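Local coordinates for glucose-6-phosphate dehydrogenase (Trypanosoma cruzi, PDB 5AQ1), which catalyses the NADP+-dependent oxidation of glucose 6-phosphate to 6-phosphogluconolactone, the first step of the pentose phosphate pathway, which supplies NADPH for redox balance, at residues Asp65-Met76 against Phe104-Tyr115; Pro310-Ser321 against Val482-Gly490. All blocks are in the same frame, centred on the assembly; numbering follows the deposited sequence.

Contact 1 (Asp65-Met76 against Phe104-Tyr115). With NDP (NADPH dihydro-nicotinamide-adenine-dinucleotide phosphate), chain G.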
loop_
_atom_site.group_PDB
_atom_site.type_symbol
_atom_site.label_atom_id
_atom_site.label_comp_id
_atom_site.label_asym_id
_atom_site.label_seq_id
_atom_site.Cartn_x
_atom_site.Cartn_y
_atom_site.Cartn_z
ATOM N N ASP B 65 -16.939 21.864 47.284
ATOM C CA ASP B 65 -18.229 21.708 47.972
ATOM C C ASP B 65 -19.118 20.590 47.389
ATOM O O ASP B 65 -20.345 20.648 47.496
ATOM C CB ASP B 65 -18.988 23.047 48.010
ATOM C CG ASP B 65 -19.298 23.604 46.622
ATOM O OD1 ASP B 65 -18.856 23.028 45.603
ATOM O OD2 ASP B 65 -19.990 24.640 46.559
ATOM N N VAL B 66 -18.500 19.568 46.800
ATOM C CA VAL B 66 -19.229 18.388 46.339
ATOM C C VAL B 66 -19.842 17.635 47.517
ATOM O O VAL B 66 -19.324 17.681 48.631
ATOM C CB VAL B 66 -18.310 17.423 45.547
ATOM C CG1 VAL B 66 -17.293 16.740 46.459
ATOM C CG2 VAL B 66 -19.130 16.375 44.801
ATOM N N ASN B 67 -20.947 16.943 47.260
ATOM C CA ASN B 67 -21.565 16.077 48.254
ATOM C C ASN B 67 -21.556 14.632 47.791
ATOM O O ASN B 67 -22.073 14.313 46.724
ATOM C CB ASN B 67 -22.994 16.526 48.525
ATOM C CG ASN B 67 -23.055 17.705 49.472
ATOM O OD1 ASN B 67 -23.433 18.806 49.084
ATOM N ND2 ASN B 67 -22.673 17.479 50.725
ATOM N N ILE B 68 -20.955 13.766 48.600
ATOM C CA ILE B 68 -20.899 12.343 48.314
ATOM C C ILE B 68 -21.775 11.644 49.341
ATOM O O ILE B 68 -21.522 11.730 50.544
ATOM C CB ILE B 68 -19.452 11.817 48.375
ATOM C CG1 ILE B 68 -18.587 12.553 47.347
ATOM C CG2 ILE B 68 -19.412 10.315 48.115
ATOM C CD1 ILE B 68 -17.100 12.438 47.594
ATOM N N LEU B 69 -22.808 10.958 48.859
ATOM C CA LEU B 69 -23.799 10.326 49.725
ATOM C C LEU B 69 -23.809 8.814 49.528
ATOM O O LEU B 69 -24.151 8.321 48.455
ATOM C CB LEU B 69 -25.182 10.920 49.438
ATOM C CG LEU B 69 -26.438 10.290 50.056
ATOM C CD1 LEU B 69 -26.377 10.297 51.574
ATOM C CD2 LEU B 69 -27.690 11.007 49.567
ATOM N N GLY B 70 -23.417 8.086 50.569
ATOM C CA GLY B 70 -23.509 6.634 50.568
ATOM C C GLY B 70 -24.930 6.202 50.861
ATOM O O GLY B 70 -25.617 6.830 51.667
ATOM N N TYR B 71 -25.365 5.126 50.209
ATOM C CA TYR B 71 -26.715 4.597 50.388
ATOM C C TYR B 71 -26.704 3.071 50.353
ATOM O O TYR B 71 -26.242 2.474 49.388
ATOM C CB TYR B 71 -27.632 5.139 49.292
ATOM C CG TYR B 71 -29.081 4.729 49.430
ATOM C CD1 TYR B 71 -29.533 3.515 48.917
ATOM C CD2 TYR B 71 -30.004 5.560 50.062
ATOM C CE1 TYR B 71 -30.857 3.137 49.041
ATOM C CE2 TYR B 71 -31.331 5.191 50.185
ATOM C CZ TYR B 71 -31.751 3.980 49.673
ATOM O OH TYR B 71 -33.067 3.604 49.790
ATOM N N ALA B 72 -27.214 2.449 51.413
ATOM C CA ALA B 72 -27.320 0.990 51.490
ATOM C C ALA B 72 -28.244 0.568 52.635
ATOM O O ALA B 72 -28.663 1.398 53.440
ATOM C CB ALA B 72 -25.942 0.364 51.661
ATOM N N ARG B 73 -28.551 -0.725 52.700
ATOM C CA ARG B 73 -29.464 -1.262 53.716
ATOM C C ARG B 73 -28.825 -1.355 55.099
ATOM O O ARG B 73 -29.530 -1.301 56.111
ATOM C CB ARG B 73 -29.968 -2.646 53.310
ATOM C CG ARG B 73 -30.701 -2.692 51.978
ATOM C CD ARG B 73 -31.008 -4.123 51.571
ATOM N NE ARG B 73 -29.801 -4.947 51.554
ATOM C CZ ARG B 73 -29.787 -6.278 51.547
ATOM N NH1 ARG B 73 -30.917 -6.977 51.541
ATOM N NH2 ARG B 73 -28.625 -6.922 51.541
ATOM N N SER B 74 -27.503 -1.513 55.142
ATOM C CA SER B 74 -26.777 -1.615 56.411
ATOM C C SER B 74 -26.950 -0.361 57.261
ATOM O O SER B 74 -26.947 0.757 56.744
ATOM C CB SER B 74 -25.281 -1.855 56.172
ATOM O OG SER B 74 -25.039 -3.163 55.685
ATOM N N THR B 75 -27.108 -0.562 58.567
ATOM C CA THR B 75 -27.182 0.546 59.513
ATOM C C THR B 75 -25.774 0.878 59.988
ATOM O O THR B 75 -24.997 -0.022 60.310
ATOM C CB THR B 75 -28.065 0.204 60.728
ATOM O OG1 THR B 75 -27.442 -0.830 61.501
ATOM C CG2 THR B 75 -29.449 -0.258 60.280
ATOM N N MET B 76 -25.447 2.166 60.014
ATOM C CA MET B 76 -24.129 2.619 60.436
ATOM C C MET B 76 -24.215 3.182 61.851
ATOM O O MET B 76 -24.848 4.214 62.078
ATOM C CB MET B 76 -23.600 3.683 59.469
ATOM C CG MET B 76 -22.090 3.666 59.286
ATOM S SD MET B 76 -21.553 2.621 57.916
ATOM C CE MET B 76 -21.844 0.967 58.541
ATOM N N PHE B 104 -11.663 15.706 52.612
ATOM C CA PHE B 104 -12.432 14.852 51.713
ATOM C C PHE B 104 -13.537 14.090 52.448
ATOM O O PHE B 104 -14.673 14.036 51.978
ATOM C CB PHE B 104 -11.524 13.867 50.978
ATOM C CG PHE B 104 -12.272 12.890 50.113
ATOM C CD1 PHE B 104 -12.964 13.329 48.993
ATOM C CD2 PHE B 104 -12.296 11.537 50.425
ATOM C CE1 PHE B 104 -13.662 12.439 48.198
ATOM C CE2 PHE B 104 -12.989 10.642 49.632
ATOM C CZ PHE B 104 -13.673 11.093 48.517
ATOM N N LEU B 105 -13.206 13.507 53.600
ATOM C CA LEU B 105 -14.183 12.754 54.395
ATOM C C LEU B 105 -15.325 13.639 54.892
ATOM O O LEU B 105 -16.439 13.161 55.089
ATOM C CB LEU B 105 -13.509 12.048 55.579
ATOM C CG LEU B 105 -12.472 10.969 55.247
ATOM C CD1 LEU B 105 -11.910 10.374 56.530
ATOM C CD2 LEU B 105 -13.052 9.875 54.359
ATOM N N ARG B 106 -15.051 14.927 55.080
ATOM C CA ARG B 106 -16.099 15.896 55.421
ATOM C C ARG B 106 -17.202 15.982 54.358
ATOM O O ARG B 106 -18.335 16.339 54.671
ATOM C CB ARG B 106 -15.501 17.289 55.661
ATOM C CG ARG B 106 -15.305 17.646 57.122
ATOM C CD ARG B 106 -14.568 18.992 57.269
ATOM N NE ARG B 106 -13.117 18.835 57.436
ATOM C CZ ARG B 106 -12.499 18.540 58.584
ATOM N NH1 ARG B 106 -13.189 18.355 59.710
ATOM N NH2 ARG B 106 -11.170 18.428 58.606
ATOM N N ARG B 107 -16.866 15.649 53.114
ATOM C CA ARG B 107 -17.827 15.678 52.011
ATOM C C ARG B 107 -18.689 14.415 51.916
ATOM O O ARG B 107 -19.627 14.380 51.125
ATOM C CB ARG B 107 -17.101 15.884 50.671
ATOM C CG ARG B 107 -16.097 17.035 50.624
ATOM C CD ARG B 107 -16.608 18.316 51.272
ATOM N NE ARG B 107 -17.930 18.696 50.782
ATOM C CZ ARG B 107 -18.659 19.699 51.266
ATOM N NH1 ARG B 107 -18.204 20.457 52.260
ATOM N NH2 ARG B 107 -19.856 19.948 50.746
ATOM N N ILE B 108 -18.383 13.389 52.709
ATOM C CA ILE B 108 -19.097 12.116 52.625
ATOM C C ILE B 108 -20.165 11.998 53.705
ATOM O O ILE B 108 -19.884 12.208 54.878
ATOM C CB ILE B 108 -18.135 10.914 52.746
ATOM C CG1 ILE B 108 -17.096 10.961 51.622
ATOM C CG2 ILE B 108 -18.911 9.600 52.688
ATOM C CD1 ILE B 108 -16.059 9.855 51.672
ATOM N N SER B 109 -21.384 11.651 53.292
ATOM C CA SER B 109 -22.462 11.290 54.213
ATOM C C SER B 109 -22.900 9.854 53.952
ATOM O O SER B 109 -22.621 9.297 52.885
ATOM C CB SER B 109 -23.663 12.211 54.028
ATOM O OG SER B 109 -23.310 13.560 54.247
ATOM N N TYR B 110 -23.572 9.255 54.933
ATOM C CA TYR B 110 -24.165 7.929 54.769
ATOM C C TYR B 110 -25.639 7.965 55.142
ATOM O O TYR B 110 -26.079 8.811 55.921
ATOM C CB TYR B 110 -23.433 6.866 55.602
ATOM C CG TYR B 110 -23.964 5.463 55.368
ATOM C CD1 TYR B 110 -23.555 4.717 54.271
ATOM C CD2 TYR B 110 -24.909 4.904 56.223
ATOM C CE1 TYR B 110 -24.058 3.445 54.045
ATOM C CE2 TYR B 110 -25.420 3.637 56.002
ATOM C CZ TYR B 110 -24.991 2.912 54.914
ATOM O OH TYR B 110 -25.498 1.652 54.699
ATOM N N MET B 111 -26.393 7.034 54.567
ATOM C CA MET B 111 -27.833 6.980 54.729
ATOM C C MET B 111 -28.310 5.545 54.531
ATOM O O MET B 111 -27.812 4.838 53.657
ATOM C CB MET B 111 -28.459 7.906 53.695
ATOM C CG MET B 111 -29.956 7.792 53.544
ATOM S SD MET B 111 -30.520 8.740 52.124
ATOM C CE MET B 111 -32.267 8.754 52.514
ATOM N N THR B 112 -29.275 5.123 55.340
ATOM C CA THR B 112 -29.805 3.762 55.281
ATOM C C THR B 112 -31.130 3.728 54.516
ATOM O O THR B 112 -31.949 4.642 54.630
ATOM C CB THR B 112 -30.001 3.180 56.695
ATOM O OG1 THR B 112 -28.738 3.140 57.376
ATOM C CG2 THR B 112 -30.581 1.769 56.639
ATOM N N GLY B 113 -31.327 2.670 53.732
ATOM C CA GLY B 113 -32.569 2.481 52.988
ATOM C C GLY B 113 -32.561 1.216 52.152
ATOM O O GLY B 113 -31.502 0.641 51.891
ATOM N N SER B 114 -33.746 0.791 51.721
ATOM C CA SER B 114 -33.892 -0.387 50.868
ATOM C C SER B 114 -33.690 -0.048 49.386
ATOM O O SER B 114 -33.559 1.120 49.014
ATOM C CB SER B 114 -35.270 -1.009 51.067
ATOM O OG SER B 114 -36.262 -0.208 50.452
ATOM N N TYR B 115 -33.672 -1.086 48.551
ATOM C CA TYR B 115 -33.454 -0.940 47.112
ATOM C C TYR B 115 -34.739 -1.120 46.291
ATOM O O TYR B 115 -34.688 -1.122 45.057
ATOM C CB TYR B 115 -32.401 -1.953 46.646
ATOM C CG TYR B 115 -31.057 -1.821 47.335
ATOM C CD1 TYR B 115 -30.365 -0.613 47.333
ATOM C CD2 TYR B 115 -30.474 -2.911 47.980
ATOM C CE1 TYR B 115 -29.138 -0.491 47.964
ATOM C CE2 TYR B 115 -29.247 -2.798 48.610
ATOM C CZ TYR B 115 -28.586 -1.588 48.601
ATOM O OH TYR B 115 -27.369 -1.483 49.225
HETATM P PA NDP G . -21.150 -6.890 46.925
HETATM O O1A NDP G . -21.472 -8.367 46.947
HETATM O O2A NDP G . -20.030 -6.354 47.798
HETATM O O5B NDP G . -22.522 -6.110 47.221
HETATM C C5B NDP G . -22.536 -4.687 47.248
HETATM C C4B NDP G . -23.500 -4.182 48.312
HETATM O O4B NDP G . -24.834 -4.451 47.870
HETATM C C3B NDP G . -23.347 -4.842 49.681
HETATM O O3B NDP G . -22.530 -4.091 50.584
HETATM C C2B NDP G . -24.767 -4.929 50.189
HETATM O O2B NDP G . -25.083 -3.758 50.936
HETATM C C1B NDP G . -25.627 -4.974 48.938
HETATM N N9A NDP G . -26.068 -6.369 48.675
HETATM C C8A NDP G . -25.292 -7.477 48.610
HETATM N N7A NDP G . -26.044 -8.579 48.360
HETATM C C5A NDP G . -27.324 -8.177 48.263
HETATM C C6A NDP G . -28.633 -8.819 48.012
HETATM N N6A NDP G . -28.709 -10.156 47.808
HETATM N N1A NDP G . -29.738 -8.029 47.990
HETATM C C2A NDP G . -29.675 -6.696 48.192
HETATM N N3A NDP G . -28.514 -6.053 48.426
HETATM C C4A NDP G . -27.335 -6.722 48.473
HETATM O O3 NDP G . -20.925 -6.419 45.399
HETATM P PN NDP G . -19.545 -5.778 44.867
HETATM O O1N NDP G . -19.254 -4.478 45.576
HETATM O O2N NDP G . -18.497 -6.869 44.849
HETATM O O5D NDP G . -19.936 -5.428 43.347
HETATM C C5D NDP G . -20.907 -4.433 43.027
HETATM C C4D NDP G . -21.199 -4.475 41.532
HETATM O O4D NDP G . -20.002 -4.213 40.791
HETATM C C3D NDP G . -21.688 -5.847 41.102
HETATM O O3D NDP G . -22.740 -5.717 40.139
HETATM C C2D NDP G . -20.473 -6.509 40.483
HETATM O O2D NDP G . -20.838 -7.482 39.492
HETATM C C1D NDP G . -19.692 -5.318 39.930
HETATM N N1N NDP G . -18.250 -5.600 39.852
HETATM C C2N NDP G . -17.477 -5.522 40.948
HETATM C C3N NDP G . -16.112 -5.794 40.903
HETATM C C7N NDP G . -15.269 -5.694 42.142
HETATM O O7N NDP G . -14.116 -5.306 42.033
HETATM N N7N NDP G . -15.771 -6.030 43.334
HETATM C C4N NDP G . -15.446 -6.187 39.606
HETATM C C5N NDP G . -16.393 -6.237 38.499
HETATM C C6N NDP G . -17.740 -5.942 38.663
HETATM P P2B NDP G . -26.260 -3.700 52.032
HETATM O O1X NDP G . -26.497 -5.125 52.469
HETATM O O2X NDP G . -25.639 -2.827 53.099
HETATM O O3X NDP G . -27.433 -3.086 51.302
HETATM O O HOH W 1 -22.368 14.448 51.956
#
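Ile-68 and Ser-109 are joined through the backbone: Ser-109 N donates a hydrogen bond to Ile-68 O at 2.8 Å, one rung of a parallel ladder that begins with Ile-68 N to Arg-107 O and continues through Gly-70 N to Ser-109 O and Gly-113 N to Ala-72 O.

Side-chain hydrogen bonds close both ends. At one, Arg-107, its chain folded back at chi2 and chi3, grips Val-66 O side-on: NE lies 2.8 Å from that oxygen, in the carbonyl plane, while NH2 comes from above it. At the other, Ser-74 O accepts from Tyr-110 OH at 2.7 Å and from Thr-112 OG1 at 3.0 Å, the two hydroxyls approaching from opposite faces of the carbonyl plane. Tyr-71, with CG anti to the backbone N (chi1 -176°), carries its OH to Ser-114 O at 2.6 Å.

Two Met-aromatic contacts use methionine's flexible, polarisable chain: Met-76 SD sits over the Tyr-110 ring, 4.3 Å from its centroid, whereas Met-111 SD lies at the edge of Tyr-71. Ile-68 CD1 on Phe-104 CE1 and Leu-69 CD1 on Met-111 CB are apolar, as suits the sheet's helix-covered faces.

The 2'-phosphate of NADPH is bound where the strands end. Tyr-115 OH and Arg-73 N and NE converge on O3X, Ser-74 OG donates to O2X, and the flat, positive Arg-73 guanidinium also bonds O1X through NH2 while one face lies against adenine N3A.

Strand 108-112 edges the Rossmann-type sheet; 67-72 separates it from 33-38. Helix 43-58 packs on Ile-68 and Ile-108, helix 118-134 on Leu-69 and Ser-109.

Contact 2 (Pro310-Ser321 against Val482-Gly490)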
loop_
_atom_site.group_PDB
_atom_site.type_symbol
_atom_site.label_atom_id
_atom_site.label_comp_id
_atom_site.label_asym_id
_atom_site.label_seq_id
_atom_site.Cartn_x
_atom_site.Cartn_y
_atom_site.Cartn_z
ATOM N N PRO B 310 -16.839 -23.664 18.981
ATOM C CA PRO B 310 -16.104 -24.686 19.739
ATOM C C PRO B 310 -14.815 -25.181 19.089
ATOM O O PRO B 310 -13.833 -25.434 19.791
ATOM C CB PRO B 310 -17.105 -25.840 19.828
ATOM C CG PRO B 310 -18.437 -25.189 19.746
ATOM C CD PRO B 310 -18.265 -24.017 18.833
ATOM N N ALA B 311 -14.820 -25.324 17.767
ATOM C CA ALA B 311 -13.655 -25.835 17.047
ATOM C C ALA B 311 -12.455 -24.900 17.158
ATOM O O ALA B 311 -11.313 -25.358 17.164
ATOM C CB ALA B 311 -13.998 -26.084 15.583
ATOM N N GLU B 312 -12.712 -23.599 17.243
ATOM C CA GLU B 312 -11.644 -22.609 17.308
ATOM C C GLU B 312 -11.461 -22.052 18.719
ATOM O O GLU B 312 -11.338 -20.844 18.911
ATOM C CB GLU B 312 -11.922 -21.485 16.305
ATOM C CG GLU B 312 -11.928 -21.954 14.856
ATOM C CD GLU B 312 -12.109 -20.817 13.868
ATOM O OE1 GLU B 312 -13.164 -20.149 13.917
ATOM O OE2 GLU B 312 -11.198 -20.596 13.040
ATOM N N CYS B 313 -11.451 -22.941 19.709
ATOM C CA CYS B 313 -11.145 -22.546 21.082
ATOM C C CYS B 313 -10.570 -23.695 21.906
ATOM O O CYS B 313 -10.791 -24.867 21.594
ATOM C CB CYS B 313 -12.386 -21.982 21.784
ATOM S SG CYS B 313 -13.435 -23.210 22.592
ATOM N N VAL B 314 -9.821 -23.338 22.948
ATOM C CA VAL B 314 -9.342 -24.292 23.945
ATOM C C VAL B 314 -9.719 -23.769 25.326
ATOM O O VAL B 314 -9.348 -22.657 25.693
ATOM C CB VAL B 314 -7.816 -24.495 23.877
ATOM C CG1 VAL B 314 -7.351 -25.436 24.981
ATOM C CG2 VAL B 314 -7.415 -25.038 22.512
ATOM N N LEU B 315 -10.458 -24.580 26.075
ATOM C CA LEU B 315 -10.936 -24.213 27.402
ATOM C C LEU B 315 -10.124 -24.915 28.477
ATOM O O LEU B 315 -9.596 -26.008 28.256
ATOM C CB LEU B 315 -12.413 -24.588 27.553
ATOM C CG LEU B 315 -13.457 -23.515 27.238
ATOM C CD1 LEU B 315 -13.053 -22.616 26.081
ATOM C CD2 LEU B 315 -14.793 -24.184 26.958
ATOM N N GLY B 316 -10.047 -24.285 29.645
ATOM C CA GLY B 316 -9.331 -24.847 30.780
ATOM C C GLY B 316 -9.989 -24.545 32.114
ATOM O O GLY B 316 -10.687 -23.543 32.265
ATOM N N GLN B 317 -9.747 -25.426 33.080
ATOM C CA GLN B 317 -10.242 -25.282 34.451
ATOM C C GLN B 317 -9.115 -25.695 35.390
ATOM O O GLN B 317 -8.641 -26.832 35.317
ATOM C CB GLN B 317 -11.467 -26.177 34.653
ATOM C CG GLN B 317 -12.170 -26.023 35.987
ATOM C CD GLN B 317 -13.222 -27.094 36.198
ATOM O OE1 GLN B 317 -12.895 -28.248 36.468
ATOM N NE2 GLN B 317 -14.492 -26.721 36.072
ATOM N N TYR B 318 -8.680 -24.789 36.264
ATOM C CA TYR B 318 -7.461 -25.034 37.044
ATOM C C TYR B 318 -7.642 -26.081 38.145
ATOM O O TYR B 318 -8.697 -26.172 38.773
ATOM C CB TYR B 318 -6.853 -23.731 37.605
ATOM C CG TYR B 318 -7.567 -23.093 38.782
ATOM C CD1 TYR B 318 -7.265 -23.457 40.091
ATOM C CD2 TYR B 318 -8.507 -22.084 38.585
ATOM C CE1 TYR B 318 -7.903 -22.860 41.167
ATOM C CE2 TYR B 318 -9.147 -21.480 39.650
ATOM C CZ TYR B 318 -8.843 -21.872 40.939
ATOM O OH TYR B 318 -9.481 -21.275 41.999
ATOM N N THR B 319 -6.598 -26.882 38.334
ATOM C CA THR B 319 -6.525 -27.868 39.399
ATOM C C THR B 319 -5.505 -27.388 40.427
ATOM O O THR B 319 -4.871 -26.347 40.236
ATOM C CB THR B 319 -6.091 -29.242 38.855
ATOM O OG1 THR B 319 -4.820 -29.124 38.201
ATOM C CG2 THR B 319 -7.120 -29.778 37.870
ATOM N N ALA B 320 -5.349 -28.151 41.506
ATOM C CA ALA B 320 -4.410 -27.816 42.581
ATOM C C ALA B 320 -2.987 -27.593 42.063
ATOM O O ALA B 320 -2.532 -28.286 41.146
ATOM C CB ALA B 320 -4.417 -28.904 43.645
ATOM N N SER B 321 -2.299 -26.620 42.659
ATOM C CA SER B 321 -0.923 -26.287 42.290
ATOM C C SER B 321 0.044 -27.389 42.703
ATOM O O SER B 321 -0.241 -28.164 43.620
ATOM C CB SER B 321 -0.496 -24.970 42.945
ATOM O OG SER B 321 -0.437 -25.090 44.357
ATOM N N VAL B 482 -18.364 -28.787 24.820
ATOM C CA VAL B 482 -16.988 -28.342 24.619
ATOM C C VAL B 482 -16.104 -28.881 25.745
ATOM O O VAL B 482 -16.398 -28.678 26.923
ATOM C CB VAL B 482 -16.902 -26.804 24.585
ATOM C CG1 VAL B 482 -15.534 -26.356 24.098
ATOM C CG2 VAL B 482 -17.995 -26.231 23.692
ATOM N N LYS B 483 -15.028 -29.569 25.378
ATOM C CA LYS B 483 -14.122 -30.171 26.359
ATOM C C LYS B 483 -13.384 -29.099 27.166
ATOM O O LYS B 483 -12.976 -28.069 26.624
ATOM C CB LYS B 483 -13.120 -31.103 25.663
ATOM C CG LYS B 483 -12.063 -31.692 26.593
ATOM C CD LYS B 483 -11.152 -32.727 25.939
ATOM C CE LYS B 483 -10.893 -33.901 26.869
ATOM N NZ LYS B 483 -9.579 -34.546 26.598
ATOM N N VAL B 484 -13.232 -29.351 28.464
ATOM C CA VAL B 484 -12.524 -28.445 29.368
ATOM C C VAL B 484 -11.327 -29.182 29.947
ATOM O O VAL B 484 -11.478 -30.227 30.576
ATOM C CB VAL B 484 -13.429 -27.969 30.518
ATOM C CG1 VAL B 484 -12.702 -26.949 31.384
ATOM C CG2 VAL B 484 -14.718 -27.372 29.968
ATOM N N LEU B 485 -10.138 -28.634 29.718
ATOM C CA LEU B 485 -8.899 -29.311 30.065
ATOM C C LEU B 485 -8.365 -28.842 31.407
ATOM O O LEU B 485 -8.473 -27.663 31.740
ATOM C CB LEU B 485 -7.853 -29.058 28.987
ATOM C CG LEU B 485 -8.220 -29.621 27.617
ATOM C CD1 LEU B 485 -7.422 -28.895 26.567
ATOM C CD2 LEU B 485 -7.962 -31.125 27.551
ATOM N N PRO B 486 -7.776 -29.764 32.183
ATOM C CA PRO B 486 -7.180 -29.378 33.449
ATOM C C PRO B 486 -5.806 -28.739 33.267
ATOM O O PRO B 486 -5.115 -29.019 32.291
ATOM C CB PRO B 486 -7.061 -30.707 34.192
ATOM C CG PRO B 486 -6.862 -31.709 33.113
ATOM C CD PRO B 486 -7.665 -31.215 31.942
ATOM N N TYR B 487 -5.444 -27.865 34.202
ATOM C CA TYR B 487 -4.095 -27.314 34.296
ATOM C C TYR B 487 -3.814 -26.930 35.745
ATOM O O TYR B 487 -4.697 -26.441 36.446
ATOM C CB TYR B 487 -3.923 -26.109 33.367
ATOM C CG TYR B 487 -4.741 -24.887 33.730
ATOM C CD1 TYR B 487 -6.088 -24.799 33.385
ATOM C CD2 TYR B 487 -4.161 -23.806 34.390
ATOM C CE1 TYR B 487 -6.836 -23.678 33.703
ATOM C CE2 TYR B 487 -4.901 -22.678 34.708
ATOM C CZ TYR B 487 -6.239 -22.619 34.362
ATOM O OH TYR B 487 -6.986 -21.507 34.685
ATOM N N ALA B 488 -2.589 -27.173 36.201
ATOM C CA ALA B 488 -2.232 -26.877 37.583
ATOM C C ALA B 488 -2.167 -25.373 37.779
ATOM O O ALA B 488 -1.637 -24.655 36.930
ATOM C CB ALA B 488 -0.900 -27.513 37.939
ATOM N N ALA B 489 -2.720 -24.896 38.890
ATOM C CA ALA B 489 -2.611 -23.485 39.243
ATOM C C ALA B 489 -1.137 -23.098 39.304
ATOM O O ALA B 489 -0.307 -23.868 39.792
ATOM C CB ALA B 489 -3.288 -23.210 40.576
ATOM N N GLY B 490 -0.812 -21.924 38.772
ATOM C CA GLY B 490 0.571 -21.465 38.712
ATOM C C GLY B 490 1.299 -21.874 37.445
ATOM O O GLY B 490 2.336 -21.298 37.121
HETATM O O HOH W 2 -11.303 -26.924 24.860
#
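The edge of the large mixed sheet in the C-terminal domain is formed here, where strand 484-488 runs parallel to strand 313-319. Leu-485 is bonded on both its polar backbone atoms: its N donates to Leu-315 O at 3.1 Å and its O accepts from Gln-317 N at 2.9 Å. Tyr-487 O takes Thr-319 N at 2.7 Å, and Ala-489 N returns a bond to Thr-319 O. Before the ladder starts, a water bridges Leu-315 N and Lys-483 O.

Tyr-487 stands with CG between its backbone N and carbonyl carbon (chi1 67°), which brings the ring over the neighbouring strand. Tyr-318 CB meets one face in a CH-pi contact, 3.8 Å from the ring centroid, and Gly-316 C lies at the ring's edge. Tyr-487 OH is hydrogen-bonded to Thr-343 OG1 and to the backbone O of Lys-367, a residue whose place in the glucose 6-phosphate pocket is a separate matter.

Apolar groups fill the end where the segments begin. Val-482 CG1 touches Leu-315 CD2 at 3.7 Å, the two side chains crossing at about a right angle, and CG2 reaches Pro-310 CB. Along the middle of the pair, Val-484 CG1 rests on Gln-317 CB at 3.6 Å, while Gln-317 NE2 donates to the backbone oxygens of Ser-339 and Cys-341.

With no salt bridge between the segments, cohesion rests on backbone bonds and on apolar and aromatic packing, while the polar tips of Gln-317 and Tyr-487 tie the two strands to their surroundings.

Both contacts pair an outermost strand with its inner neighbour in parallel fashion, and both are partly buried, but they belong to different domains, with centres 43 Å apart and nearest atoms about 26 Å apart. Contact 1 is an edge of the all-parallel nucleotide-binding sheet and buries more surface, 1175 against 771 Å² with both sides summed; 12 of its 22 touching residues are buried, against 6 of 18 in contact 2. Its strands end at the coenzyme, so charged and hydroxyl groups gather there. Contact 2 lies in the mixed sheet, touches neither ligand, and relies on backbone bonds with aliphatic and aromatic packing. The strand segments cross at 25° in contact 1 and 45° in contact 2.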